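Local coordinates for protein NRD1 (Saccharomyces cerevisiae, PDB 3CLJ) that binds the phosphorylated C-terminal domain of RNA polymerase II through its CTD-interacting domain, as part of the Nrd1-Nab3-Sen1 transcription termination complex, at residues Q4-T9 and S44-Y49; K27-A32 and G69-D74; S61-D66 and K117-M122; E103-A108 and S136-I141. All coordinates share one frame; numbering follows the deposited sequence. Where two conformers were deposited one is given.

All four contacts join parts of one helical CTD-interacting domain, and most of them touch one another. Interactions 1 and 2, with centres about 13 Å apart, meet where Lys-27 NZ lies 2.9 Å from Asn-5 OD1. Interactions 2 and 3 both use helix 58-77, with centres about 15 Å apart, and Ile-46 and Tyr-49 of interaction 1 also pack on interaction 3. Interactions 3 and 4 are the nearest pair, at about 11 Å between centres, and share a core in which Leu-62 CD1 comes within 3.5 Å of Ala-108 CB. Interaction 4 lies across the chain's centre from interactions 1 and 2. A glycerol, probably from the crystallisation liquor, has its nearest atom about 3 Å from the Lys-119 side chain of interaction 3.

Interaction 1: residues Q4-T9 and S44-Y49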
loop_
_atom_site.group_PDB
_atom_site.type_symbol
_atom_site.label_atom_id
_atom_site.label_comp_id
_atom_site.label_asym_id
_atom_site.label_seq_id
_atom_site.Cartn_x
_atom_site.Cartn_y
_atom_site.Cartn_z
ATOM N N GLN A 4 -18.638 -4.436 -3.654
ATOM C CA GLN A 4 -18.521 -4.633 -5.085
ATOM C C GLN A 4 -18.038 -3.380 -5.797
ATOM O O GLN A 4 -17.250 -3.495 -6.713
ATOM C CB GLN A 4 -19.822 -5.159 -5.720
ATOM C CG GLN A 4 -19.762 -6.644 -6.163
ATOM C CD GLN A 4 -18.343 -7.135 -6.509
ATOM O OE1 GLN A 4 -17.573 -6.484 -7.265
ATOM N NE2 GLN A 4 -17.969 -8.250 -5.902
ATOM N N ASN A 5 -18.507 -2.202 -5.382
ATOM C CA ASN A 5 -17.979 -0.909 -5.882
ATOM C C ASN A 5 -16.481 -0.747 -5.563
ATOM O O ASN A 5 -15.717 -0.223 -6.386
ATOM C CB ASN A 5 -18.812 0.265 -5.308
ATOM C CG ASN A 5 -18.478 1.628 -5.933
ATOM O OD1 ASN A 5 -17.381 1.865 -6.429
ATOM N ND2 ASN A 5 -19.441 2.552 -5.866
ATOM N N PHE A 6 -16.059 -1.171 -4.367
ATOM C CA PHE A 6 -14.653 -1.131 -3.991
ATOM C C PHE A 6 -13.764 -1.994 -4.920
ATOM O O PHE A 6 -12.735 -1.537 -5.415
ATOM C CB PHE A 6 -14.446 -1.575 -2.537
ATOM C CG PHE A 6 -12.992 -1.500 -2.095
ATOM C CD1 PHE A 6 -12.461 -0.314 -1.566
ATOM C CD2 PHE A 6 -12.133 -2.609 -2.241
ATOM C CE1 PHE A 6 -11.121 -0.243 -1.145
ATOM C CE2 PHE A 6 -10.817 -2.539 -1.832
ATOM C CZ PHE A 6 -10.304 -1.333 -1.290
ATOM N N VAL A 7 -14.199 -3.231 -5.140
ATOM C CA VAL A 7 -13.527 -4.173 -6.052
ATOM C C VAL A 7 -13.401 -3.585 -7.466
ATOM O O VAL A 7 -12.281 -3.496 -7.986
ATOM C CB VAL A 7 -14.232 -5.566 -6.052
ATOM C CG1 VAL A 7 -13.687 -6.479 -7.131
ATOM C CG2 VAL A 7 -14.075 -6.219 -4.733
ATOM N N ALA A 8 -14.531 -3.164 -8.056
ATOM C CA ALA A 8 -14.542 -2.513 -9.368
ATOM C C ALA A 8 -13.672 -1.252 -9.424
ATOM O O ALA A 8 -12.998 -1.028 -10.423
ATOM C CB ALA A 8 -16.054 -2.226 -9.890
ATOM N N THR A 9 -13.654 -0.446 -8.362
ATOM C CA THR A 9 -12.853 0.775 -8.342
ATOM C C THR A 9 -11.336 0.444 -8.270
ATOM O O THR A 9 -10.517 1.039 -9.008
ATOM C CB THR A 9 -13.273 1.695 -7.174
ATOM O OG1 THR A 9 -14.652 2.067 -7.362
ATOM C CG2 THR A 9 -12.397 2.945 -7.089
ATOM N N SER A 44 -6.324 -7.816 1.917
ATOM C CA SER A 44 -5.935 -8.907 0.992
ATOM C C SER A 44 -6.045 -8.449 -0.464
ATOM O O SER A 44 -5.092 -8.608 -1.252
ATOM C CB SER A 44 -6.678 -10.238 1.277
ATOM O OG SER A 44 -7.967 -10.265 0.686
ATOM N N LEU A 45 -7.136 -7.772 -0.804
ATOM C CA LEU A 45 -7.258 -7.251 -2.156
ATOM C C LEU A 45 -6.186 -6.253 -2.591
ATOM O O LEU A 45 -5.667 -6.367 -3.708
ATOM C CB LEU A 45 -8.676 -6.766 -2.480
ATOM C CG LEU A 45 -8.951 -6.343 -3.943
ATOM C CD1 LEU A 45 -8.659 -7.492 -4.981
ATOM C CD2 LEU A 45 -10.424 -5.818 -4.133
ATOM N N ILE A 46 -5.835 -5.292 -1.724
ATOM C CA ILE A 46 -4.861 -4.279 -2.093
ATOM C C ILE A 46 -3.449 -4.864 -2.118
ATOM O O ILE A 46 -2.621 -4.420 -2.886
ATOM C CB ILE A 46 -5.005 -2.933 -1.263
ATOM C CG1 ILE A 46 -4.463 -3.043 0.180
ATOM C CG2 ILE A 46 -6.475 -2.381 -1.376
ATOM C CD1 ILE A 46 -4.486 -1.719 1.000
ATOM N N ILE A 47 -3.192 -5.828 -1.251
ATOM C CA ILE A 47 -1.948 -6.645 -1.279
ATOM C C ILE A 47 -1.808 -7.365 -2.619
ATOM O O ILE A 47 -0.756 -7.319 -3.274
ATOM C CB ILE A 47 -1.901 -7.654 -0.101
ATOM C CG1 ILE A 47 -1.690 -6.884 1.234
ATOM C CG2 ILE A 47 -0.756 -8.654 -0.288
ATOM C CD1 ILE A 47 -1.823 -7.733 2.496
ATOM N N ASP A 48 -2.896 -8.008 -3.032
ATOM C CA ASP A 48 -2.924 -8.788 -4.251
ATOM C C ASP A 48 -2.874 -7.892 -5.492
ATOM O O ASP A 48 -2.299 -8.264 -6.521
ATOM C CB ASP A 48 -4.159 -9.703 -4.230
ATOM C CG ASP A 48 -4.013 -10.867 -3.223
ATOM O OD1 ASP A 48 -2.872 -11.175 -2.813
ATOM O OD2 ASP A 48 -5.019 -11.557 -2.887
ATOM N N TYR A 49 -3.496 -6.724 -5.404
ATOM C CA TYR A 49 -3.400 -5.767 -6.481
ATOM C C TYR A 49 -1.905 -5.393 -6.704
ATOM O O TYR A 49 -1.422 -5.367 -7.830
ATOM C CB TYR A 49 -4.222 -4.492 -6.162
ATOM C CG TYR A 49 -4.013 -3.492 -7.246
ATOM C CD1 TYR A 49 -4.575 -3.706 -8.527
ATOM C CD2 TYR A 49 -3.182 -2.377 -7.047
ATOM C CE1 TYR A 49 -4.348 -2.781 -9.569
ATOM C CE2 TYR A 49 -2.979 -1.453 -8.039
ATOM C CZ TYR A 49 -3.515 -1.688 -9.323
ATOM O OH TYR A 49 -3.259 -0.797 -10.346
#
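Leu-45 reaches across with a single methyl, CD2, which rests 3.7 Å from Val-7 CG2 and 4.0 Å from Phe-6 CE2. The Leu-45 and Val-7 side chains cross at about a right angle, whereas Leu-45 and Phe-6 slide past each other in opposite directions. Beside them Ile-46 CG2 meets Phe-6 CZ at 4.0 Å. Both methyls lie near the plane of the Phe-6 ring, so the aromatic group uses its edge here and not a face. With CG anti to the backbone N (chi1 -178°), the phenyl extends far enough for its end to touch helix 39-52, although its CB bond does not aim there. That reach matters because the axes of segments 4-9 and 44-49, two nearly parallel helical pieces of the CTD-interacting domain, approach only to 11.5 Å, with 11° between their directions.

Behind this apolar layer, Thr-9 OG1 donates to Asn-5 O over 2.7 Å, and Thr-9 N reaches the same oxygen from the opposite face of its carbonyl plane. Lys-27 NZ is hydrogen-bonded to Thr-9 OG1, tying helix 3-11 to helix 22-34. Phe-6 also packs on Leu-28 and Tyr-31 of helix 22-34, while Ile-46 leans on Ile-64 and Ile-65 of helix 58-77.

Interaction 2: residues K27-A32 and G69-D74; sequences KLTTYA and GRAYLD
Tyr-72 OH donates a hydrogen bond to the backbone carbonyl of Ala-32, with OH and O separated by 2.5 Å, a short distance for such a pair. The approach is bent: the C=O...OH angle is 113°, and the hydroxyl comes in from over the carbonyl group, 51° off its plane and so away from the lone-pair directions. On the tyrosine side of the bond, the acceptor lies in the plane of the ring at its edge, where Tyr-72 CE1 is 3.4 Å from Ala-32 O. Placing CG anti to the carbonyl carbon (chi1 -88°) turns the phenol so that its end nears helix 22-34. Ala-32 belongs to the last turn of that helix, so the bond probably helps to satisfy a carbonyl close to the helix end.

The contact joins two helices of the CTD-interacting domain, an all-helical fold in which successive helices stack into a right-handed superhelix. Helix 90-111 adds Cys-90, Ala-93 and Ile-94 around the same tyrosine.

Apolar contacts accompany the polar one. Ala-32 CB lies 3.9 Å from Tyr-72 CZ, and about one turn earlier in helix 22-34 Thr-29 CG2 touches Ala-71 CB at 3.9 Å. These small groups let the CA atoms of Thr-29 and Ala-71 approach to 7.4 Å. The other branch of the threonine is polar: OG1 is hydrogen-bonded to Ser-67 OG and Ile-25 O.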
loop_
_atom_site.group_PDB
_atom_site.type_symbol
_atom_site.label_atom_id
_atom_site.label_comp_id
_atom_site.label_asym_id
_atom_site.label_seq_id
_atom_site.Cartn_x
_atom_site.Cartn_y
_atom_site.Cartn_z
ATOM N N LYS A 27 -10.993 7.686 -2.764
ATOM C CA LYS A 27 -12.273 6.919 -2.763
ATOM C C LYS A 27 -12.094 5.565 -2.043
ATOM O O LYS A 27 -12.845 5.204 -1.151
ATOM C CB LYS A 27 -12.709 6.659 -4.212
ATOM C CG LYS A 27 -14.175 6.542 -4.423
ATOM C CD LYS A 27 -14.504 5.662 -5.618
ATOM C CE LYS A 27 -16.022 5.360 -5.690
ATOM N NZ LYS A 27 -16.199 4.458 -6.835
ATOM N N LEU A 28 -11.044 4.841 -2.413
ATOM C CA LEU A 28 -10.698 3.620 -1.727
ATOM C C LEU A 28 -10.426 3.818 -0.247
ATOM O O LEU A 28 -10.760 2.958 0.581
ATOM C CB LEU A 28 -9.486 2.942 -2.419
ATOM C CG LEU A 28 -9.601 2.474 -3.874
ATOM C CD1 LEU A 28 -8.248 1.794 -4.316
ATOM C CD2 LEU A 28 -10.823 1.519 -4.142
ATOM N N THR A 29 -9.820 4.947 0.092
ATOM C CA THR A 29 -9.330 5.183 1.449
ATOM C C THR A 29 -10.524 5.506 2.363
ATOM O O THR A 29 -10.612 5.041 3.526
ATOM C CB THR A 29 -8.283 6.305 1.460
ATOM O OG1 THR A 29 -7.167 5.917 0.623
ATOM C CG2 THR A 29 -7.776 6.554 2.879
ATOM N N THR A 30 -11.453 6.289 1.822
ATOM C CA THR A 30 -12.694 6.583 2.542
ATOM C C THR A 30 -13.514 5.316 2.784
ATOM O O THR A 30 -14.024 5.101 3.896
ATOM C CB THR A 30 -13.494 7.695 1.844
ATOM O OG1 THR A 30 -12.675 8.873 1.860
ATOM C CG2 THR A 30 -14.831 7.984 2.586
ATOM N N TYR A 31 -13.578 4.453 1.772
ATOM C CA TYR A 31 -14.258 3.190 1.944
ATOM C C TYR A 31 -13.560 2.381 3.051
ATOM O O TYR A 31 -14.230 1.781 3.890
ATOM C CB TYR A 31 -14.305 2.384 0.636
ATOM C CG TYR A 31 -15.062 1.077 0.840
ATOM C CD1 TYR A 31 -16.414 1.021 0.589
ATOM C CD2 TYR A 31 -14.413 -0.084 1.329
ATOM C CE1 TYR A 31 -17.146 -0.153 0.790
ATOM C CE2 TYR A 31 -15.131 -1.257 1.553
ATOM C CZ TYR A 31 -16.511 -1.280 1.283
ATOM O OH TYR A 31 -17.279 -2.413 1.473
ATOM N N ALA A 32 -12.222 2.331 3.036
ATOM C CA ALA A 32 -11.478 1.526 4.010
ATOM C C ALA A 32 -11.778 1.947 5.470
ATOM O O ALA A 32 -11.960 1.092 6.354
ATOM C CB ALA A 32 -9.951 1.560 3.713
ATOM N N GLY A 69 -2.867 2.514 4.630
ATOM C CA GLY A 69 -2.014 2.251 5.754
ATOM C C GLY A 69 -1.830 3.375 6.734
ATOM O O GLY A 69 -1.886 3.131 7.961
ATOM N N ARG A 70 -1.607 4.619 6.230
ATOM C CA ARG A 70 -1.352 5.749 7.134
ATOM C C ARG A 70 -2.687 6.256 7.681
ATOM O O ARG A 70 -2.715 6.760 8.791
ATOM C CB ARG A 70 -0.473 6.897 6.547
ATOM C CG ARG A 70 1.084 6.633 6.467
ATOM C CD ARG A 70 1.972 7.892 5.985
ATOM N NE ARG A 70 1.500 8.329 4.669
ATOM C CZ ARG A 70 0.668 9.346 4.439
ATOM N NH1 ARG A 70 0.248 10.145 5.425
ATOM N NH2 ARG A 70 0.234 9.537 3.209
ATOM N N ALA A 71 -3.788 6.075 6.932
ATOM C CA ALA A 71 -5.136 6.409 7.473
ATOM C C ALA A 71 -5.488 5.512 8.683
ATOM O O ALA A 71 -5.940 5.990 9.719
ATOM C CB ALA A 71 -6.230 6.348 6.403
ATOM N N TYR A 72 -5.203 4.230 8.554
ATOM C CA TYR A 72 -5.465 3.245 9.607
ATOM C C TYR A 72 -4.555 3.486 10.786
ATOM O O TYR A 72 -4.990 3.375 11.925
ATOM C CB TYR A 72 -5.261 1.833 9.039
ATOM C CG TYR A 72 -6.495 1.236 8.397
ATOM C CD1 TYR A 72 -7.635 2.000 8.162
ATOM C CD2 TYR A 72 -6.502 -0.087 7.967
ATOM C CE1 TYR A 72 -8.789 1.434 7.561
ATOM C CE2 TYR A 72 -7.671 -0.666 7.372
ATOM C CZ TYR A 72 -8.813 0.086 7.179
ATOM O OH TYR A 72 -9.984 -0.495 6.631
ATOM N N LEU A 73 -3.286 3.794 10.490
ATOM C CA LEU A 73 -2.262 4.172 11.489
ATOM C C LEU A 73 -2.699 5.377 12.286
ATOM O O LEU A 73 -2.436 5.454 13.495
ATOM C CB LEU A 73 -0.868 4.428 10.852
ATOM C CG LEU A 73 0.311 4.767 11.785
ATOM C CD1 LEU A 73 0.543 3.654 12.824
ATOM C CD2 LEU A 73 1.601 5.093 11.048
ATOM N N ASP A 74 -3.382 6.320 11.640
ATOM C CA ASP A 74 -3.989 7.404 12.417
ATOM C C ASP A 74 -5.148 6.993 13.321
ATOM O O ASP A 74 -5.265 7.523 14.407
ATOM C CB ASP A 74 -4.411 8.568 11.535
ATOM C CG ASP A 74 -3.253 9.446 11.169
ATOM O OD1 ASP A 74 -2.227 9.457 11.933
ATOM O OD2 ASP A 74 -3.374 10.109 10.107
#

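Interaction 3: residues S61-D66 and K117-M122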
loop_
_atom_site.group_PDB
_atom_site.type_symbol
_atom_site.label_atom_id
_atom_site.label_comp_id
_atom_site.label_asym_id
_atom_site.label_seq_id
_atom_site.Cartn_x
_atom_site.Cartn_y
_atom_site.Cartn_z
ATOM N N SER A 61 0.196 1.049 -6.721
ATOM C CA SER A 61 -0.184 0.048 -5.732
ATOM C C SER A 61 0.401 0.326 -4.335
ATOM O O SER A 61 -0.259 0.079 -3.314
ATOM C CB SER A 61 0.175 -1.354 -6.208
ATOM O OG SER A 61 1.575 -1.647 -5.912
ATOM N N LEU A 62 1.608 0.880 -4.288
ATOM C CA LEU A 62 2.201 1.294 -2.997
ATOM C C LEU A 62 1.586 2.612 -2.457
ATOM O O LEU A 62 1.515 2.826 -1.223
ATOM C CB LEU A 62 3.744 1.398 -3.124
ATOM C CG LEU A 62 4.462 0.053 -3.363
ATOM C CD1 LEU A 62 5.964 0.296 -3.704
ATOM C CD2 LEU A 62 4.313 -0.990 -2.261
ATOM N N TYR A 63 1.144 3.473 -3.378
ATOM C CA TYR A 63 0.359 4.688 -3.010
ATOM C C TYR A 63 -0.978 4.282 -2.367
ATOM O O TYR A 63 -1.447 4.894 -1.394
ATOM C CB TYR A 63 0.099 5.591 -4.211
ATOM C CG TYR A 63 1.318 6.384 -4.710
ATOM C CD1 TYR A 63 2.494 6.500 -3.938
ATOM C CD2 TYR A 63 1.267 7.039 -5.937
ATOM C CE1 TYR A 63 3.596 7.265 -4.400
ATOM C CE2 TYR A 63 2.335 7.782 -6.417
ATOM C CZ TYR A 63 3.490 7.906 -5.644
ATOM O OH TYR A 63 4.517 8.663 -6.137
ATOM N N ILE A 64 -1.605 3.240 -2.903
ATOM C CA ILE A 64 -2.865 2.781 -2.331
ATOM C C ILE A 64 -2.644 2.265 -0.890
ATOM O O ILE A 64 -3.395 2.601 0.039
ATOM C CB ILE A 64 -3.521 1.657 -3.196
ATOM C CG1 ILE A 64 -4.147 2.212 -4.484
ATOM C CG2 ILE A 64 -4.671 0.957 -2.417
ATOM C CD1 ILE A 64 -4.426 1.082 -5.600
ATOM N N ILE A 65 -1.605 1.450 -0.709
ATOM C CA ILE A 65 -1.160 0.998 0.619
ATOM C C ILE A 65 -0.699 2.120 1.575
ATOM O O ILE A 65 -0.968 2.069 2.801
ATOM C CB ILE A 65 -0.068 -0.147 0.463
ATOM C CG1 ILE A 65 -0.723 -1.393 -0.125
ATOM C CG2 ILE A 65 0.700 -0.406 1.804
ATOM C CD1 ILE A 65 0.280 -2.378 -0.778
ATOM N N ASP A 66 0.028 3.113 1.049
ATOM C CA ASP A 66 0.372 4.294 1.801
ATOM C C ASP A 66 -0.843 4.997 2.346
ATOM O O ASP A 66 -0.865 5.405 3.483
ATOM C CB ASP A 66 1.160 5.311 0.911
ATOM C CG ASP A 66 1.498 6.572 1.645
ATOM O OD1 ASP A 66 2.216 6.516 2.667
ATOM O OD2 ASP A 66 1.047 7.665 1.243
ATOM N N LYS A 117 11.310 4.066 -9.114
ATOM C CA LYS A 117 12.203 3.633 -8.009
ATOM C C LYS A 117 12.428 4.781 -7.043
ATOM O O LYS A 117 12.410 4.582 -5.822
ATOM C CB LYS A 117 13.554 3.177 -8.536
ATOM C CG LYS A 117 13.556 1.790 -9.161
ATOM C CD LYS A 117 14.958 1.196 -9.103
ATOM C CE LYS A 117 15.438 0.575 -10.440
ATOM N NZ LYS A 117 14.492 -0.465 -10.970
ATOM N N GLU A 118 12.622 5.988 -7.595
ATOM C CA GLU A 118 12.952 7.151 -6.749
ATOM C C GLU A 118 11.786 7.652 -5.935
ATOM O O GLU A 118 11.957 8.132 -4.824
ATOM C CB GLU A 118 13.891 8.210 -7.381
ATOM C CG GLU A 118 15.385 7.681 -7.578
ATOM C CD GLU A 118 16.191 7.256 -6.280
ATOM O OE1 GLU A 118 16.702 8.181 -5.598
ATOM O OE2 GLU A 118 16.368 6.017 -5.983
ATOM N N LYS A 119 10.582 7.503 -6.510
ATOM C CA LYS A 119 9.324 7.787 -5.839
ATOM C C LYS A 119 9.045 6.741 -4.750
ATOM O O LYS A 119 8.485 7.081 -3.689
ATOM C CB LYS A 119 8.161 7.859 -6.867
ATOM C CG LYS A 119 8.210 9.172 -7.684
ATOM C CD LYS A 119 7.409 9.104 -8.998
ATOM C CE LYS A 119 7.469 10.473 -9.829
ATOM N NZ LYS A 119 7.161 10.221 -11.303
ATOM N N ILE A 120 9.397 5.484 -5.004
ATOM C CA ILE A 120 9.300 4.479 -3.917
ATOM C C ILE A 120 10.245 4.833 -2.741
ATOM O O ILE A 120 9.835 4.845 -1.587
ATOM C CB ILE A 120 9.552 3.027 -4.426
ATOM C CG1 ILE A 120 8.482 2.620 -5.465
ATOM C CG2 ILE A 120 9.710 2.012 -3.186
ATOM C CD1 ILE A 120 8.779 1.375 -6.257
ATOM N N ARG A 121 11.495 5.161 -3.044
ATOM C CA ARG A 121 12.445 5.651 -2.028
ATOM C C ARG A 121 11.862 6.779 -1.154
ATOM O O ARG A 121 11.946 6.696 0.073
ATOM C CB ARG A 121 13.750 6.029 -2.730
ATOM C CG ARG A 121 15.034 5.870 -1.904
ATOM C CD ARG A 121 15.238 6.970 -0.849
ATOM N NE ARG A 121 16.607 7.479 -0.803
ATOM C CZ ARG A 121 17.708 6.804 -1.135
ATOM N NH1 ARG A 121 17.653 5.550 -1.531
ATOM N NH2 ARG A 121 18.882 7.399 -1.081
ATOM N N MET A 122 11.223 7.799 -1.756
ATOM C CA MET A 122 10.614 8.870 -0.940
ATOM C C MET A 122 9.479 8.431 -0.098
ATOM O O MET A 122 9.318 8.849 1.050
ATOM C CB MET A 122 10.103 10.064 -1.768
ATOM C CG MET A 122 9.405 11.136 -0.820
ATOM S SD MET A 122 10.528 12.032 0.331
ATOM C CE MET A 122 9.727 11.721 1.895
#
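Leu-62 presses one methyl, CD1, against the side of Ile-120, 3.9 Å from its CG1 and 4.0 Å from its CD1. Ile-120 CG2 lies a little farther from the same leucine methyl, at 4.2 Å, so CD1 meets several carbons of the isoleucine at once. This is the dense, buried half of the contact, and the CA atoms of Leu-62 and Ile-120 are 7.8 Å apart. CG1 of Ile-120 stands anti to its carbonyl carbon (chi1 -62°), which lays the longer branch beside the leucine.

The other half is sparser and more open to solvent, resting on one phenol oxygen. Tyr-63 brings its OH to the stem of Lys-119, 3.8 Å from CB and 4.0 Å from CG of the lysine. The partners are aliphatic carbons, so this is a van der Waals contact. Beyond CG the lysine runs extended and leads away from helix 58-77; its NZ forms a salt bridge with Asp-115 and a hydrogen bond to a glycerol.

Within the all-helical CTD-interacting domain, the contact joins helix 58-77 to helix 114-130. Helix 90-111 packs Leu-105 and Ile-109 against Ile-120, Leu-123 of helix 114-130 touches Leu-62, Tyr-63 and Asp-66, and Tyr-49 of helix 39-52 meets Ser-61.

Interaction 4: residues E103-A108 and S136-I141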
loop_
_atom_site.group_PDB
_atom_site.type_symbol
_atom_site.label_atom_id
_atom_site.label_comp_id
_atom_site.label_asym_id
_atom_site.label_seq_id
_atom_site.Cartn_x
_atom_site.Cartn_y
_atom_site.Cartn_z
ATOM N N GLU A 103 8.193 -8.073 0.671
ATOM C CA GLU A 103 7.866 -8.764 -0.597
ATOM C C GLU A 103 7.367 -7.764 -1.655
ATOM O O GLU A 103 7.827 -7.734 -2.826
ATOM C CB GLU A 103 6.788 -9.842 -0.373
ATOM C CG GLU A 103 6.187 -10.430 -1.651
ATOM C CD GLU A 103 4.819 -11.069 -1.438
ATOM O OE1 GLU A 103 4.499 -11.469 -0.270
ATOM O OE2 GLU A 103 4.082 -11.163 -2.458
ATOM N N LEU A 104 6.398 -6.952 -1.233
ATOM C CA LEU A 104 5.770 -6.044 -2.164
ATOM C C LEU A 104 6.745 -4.962 -2.603
ATOM O O LEU A 104 6.730 -4.583 -3.756
ATOM C CB LEU A 104 4.510 -5.383 -1.544
ATOM C CG LEU A 104 3.378 -6.309 -1.122
ATOM C CD1 LEU A 104 2.183 -5.409 -0.652
ATOM C CD2 LEU A 104 2.961 -7.323 -2.201
ATOM N N LEU A 105 7.499 -4.394 -1.670
ATOM C CA LEU A 105 8.525 -3.388 -2.038
ATOM C C LEU A 105 9.614 -3.901 -2.959
ATOM O O LEU A 105 9.952 -3.231 -3.932
ATOM C CB LEU A 105 9.227 -2.842 -0.772
ATOM C CG LEU A 105 8.356 -1.852 0.022
ATOM C CD1 LEU A 105 8.848 -1.775 1.533
ATOM C CD2 LEU A 105 8.296 -0.462 -0.669
ATOM N N SER A 106 10.208 -5.067 -2.634
ATOM C CA SER A 106 11.276 -5.614 -3.457
ATOM C C SER A 106 10.803 -5.802 -4.883
ATOM O O SER A 106 11.519 -5.441 -5.811
ATOM C CB SER A 106 11.843 -6.935 -2.876
ATOM O OG SER A 106 12.272 -6.634 -1.543
ATOM N N ASP A 107 9.612 -6.379 -5.050
ATOM C CA ASP A 107 9.056 -6.578 -6.375
ATOM C C ASP A 107 8.729 -5.241 -7.071
ATOM O O ASP A 107 9.007 -5.086 -8.244
ATOM C CB ASP A 107 7.786 -7.449 -6.330
ATOM C CG ASP A 107 7.412 -7.991 -7.679
ATOM O OD1 ASP A 107 8.334 -8.448 -8.411
ATOM O OD2 ASP A 107 6.201 -8.046 -7.997
ATOM N N ALA A 108 8.103 -4.307 -6.363
ATOM C CA ALA A 108 7.756 -3.014 -6.980
ATOM C C ALA A 108 9.023 -2.325 -7.488
ATOM O O ALA A 108 9.028 -1.805 -8.609
ATOM C CB ALA A 108 6.982 -2.107 -5.981
ATOM N N SER A 136 9.642 -3.554 10.803
ATOM C CA SER A 136 10.405 -4.025 9.626
ATOM C C SER A 136 11.672 -3.224 9.383
ATOM O O SER A 136 11.672 -2.030 9.468
ATOM C CB SER A 136 9.572 -3.916 8.387
ATOM O OG SER A 136 8.575 -4.881 8.458
ATOM N N TYR A 137 12.769 -3.915 9.096
ATOM C CA TYR A 137 13.959 -3.180 8.675
ATOM C C TYR A 137 13.810 -2.935 7.174
ATOM O O TYR A 137 13.852 -3.867 6.388
ATOM C CB TYR A 137 15.218 -3.981 8.994
ATOM C CG TYR A 137 16.489 -3.265 8.561
ATOM C CD1 TYR A 137 16.869 -2.062 9.173
ATOM C CD2 TYR A 137 17.333 -3.820 7.554
ATOM C CE1 TYR A 137 18.026 -1.402 8.821
ATOM C CE2 TYR A 137 18.525 -3.167 7.193
ATOM C CZ TYR A 137 18.858 -1.955 7.826
ATOM O OH TYR A 137 19.997 -1.298 7.520
ATOM N N LEU A 138 13.644 -1.670 6.790
ATOM C CA LEU A 138 13.377 -1.285 5.420
ATOM C C LEU A 138 14.578 -0.487 4.838
ATOM O O LEU A 138 14.537 -0.119 3.657
ATOM C CB LEU A 138 12.085 -0.389 5.320
ATOM C CG LEU A 138 10.783 -1.192 5.662
ATOM C CD1 LEU A 138 9.533 -0.374 5.350
ATOM C CD2 LEU A 138 10.673 -2.566 4.927
ATOM N N ASN A 139 15.598 -0.227 5.654
ATOM C CA ASN A 139 16.677 0.632 5.240
ATOM C C ASN A 139 17.603 0.029 4.136
ATOM O O ASN A 139 18.241 0.782 3.401
ATOM C CB ASN A 139 17.446 1.086 6.471
ATOM C CG ASN A 139 18.602 2.047 6.163
ATOM O OD1 ASN A 139 19.769 1.741 6.453
ATOM N ND2 ASN A 139 18.281 3.225 5.660
ATOM N N ALA A 140 17.715 -1.288 4.085
ATOM C CA ALA A 140 18.489 -1.986 3.043
ATOM C C ALA A 140 17.688 -1.975 1.711
ATOM O O ALA A 140 18.243 -1.615 0.685
ATOM C CB ALA A 140 18.850 -3.407 3.472
ATOM N N ILE A 141 16.382 -2.246 1.781
ATOM C CA ILE A 141 15.474 -2.173 0.645
ATOM C C ILE A 141 15.473 -0.766 0.043
ATOM O O ILE A 141 15.461 -0.602 -1.168
ATOM C CB ILE A 141 14.053 -2.626 1.039
ATOM C CG1 ILE A 141 14.048 -4.111 1.341
ATOM C CG2 ILE A 141 13.011 -2.281 -0.041
ATOM C CD1 ILE A 141 12.767 -4.561 2.106
#
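As Leu-105 meets Leu-138 and Ile-141, the nearby ring of Tyr-137 has one face turned to its own loop: the backbone N of Asn-139 stands 4.0 Å above the plane, over the ring centre. No ring takes part in the contact itself, which is aliphatic. It packs the loop between helix 114-130 and helix 144-149 against helix 90-111, within the right-handed superhelix of helices of the CTD-interacting domain.

Leu-105 is used at two levels. Its CD1 touches CD2 of Leu-138 at 3.9 Å and CD1 of Leu-138 at 4.1 Å, the two side chains crossing at about a right angle. Nearer the backbone, Leu-105 CB meets Ile-141 CG2 at 3.9 Å. CG1 of Ile-141 stands anti to the carbonyl carbon (chi1 -68°), which leaves CG2 anti to the backbone N and against Leu-105; CG1 comes nearest Ser-106. The CA atoms of Ser-106 and Ile-141 are 6.8 Å apart, the closest approach of the two backbones by this measure.

Deeper in the core, Leu-105 also packs on Leu-62, Leu-124 and Trp-127, while Phe-146 of helix 144-149 touches both Ser-106 and Ile-141. The serine hydroxyl is hydrogen-bonded to Gln-102 O, and Ser-106 OG remains 4.2 Å from Ile-141 CG1.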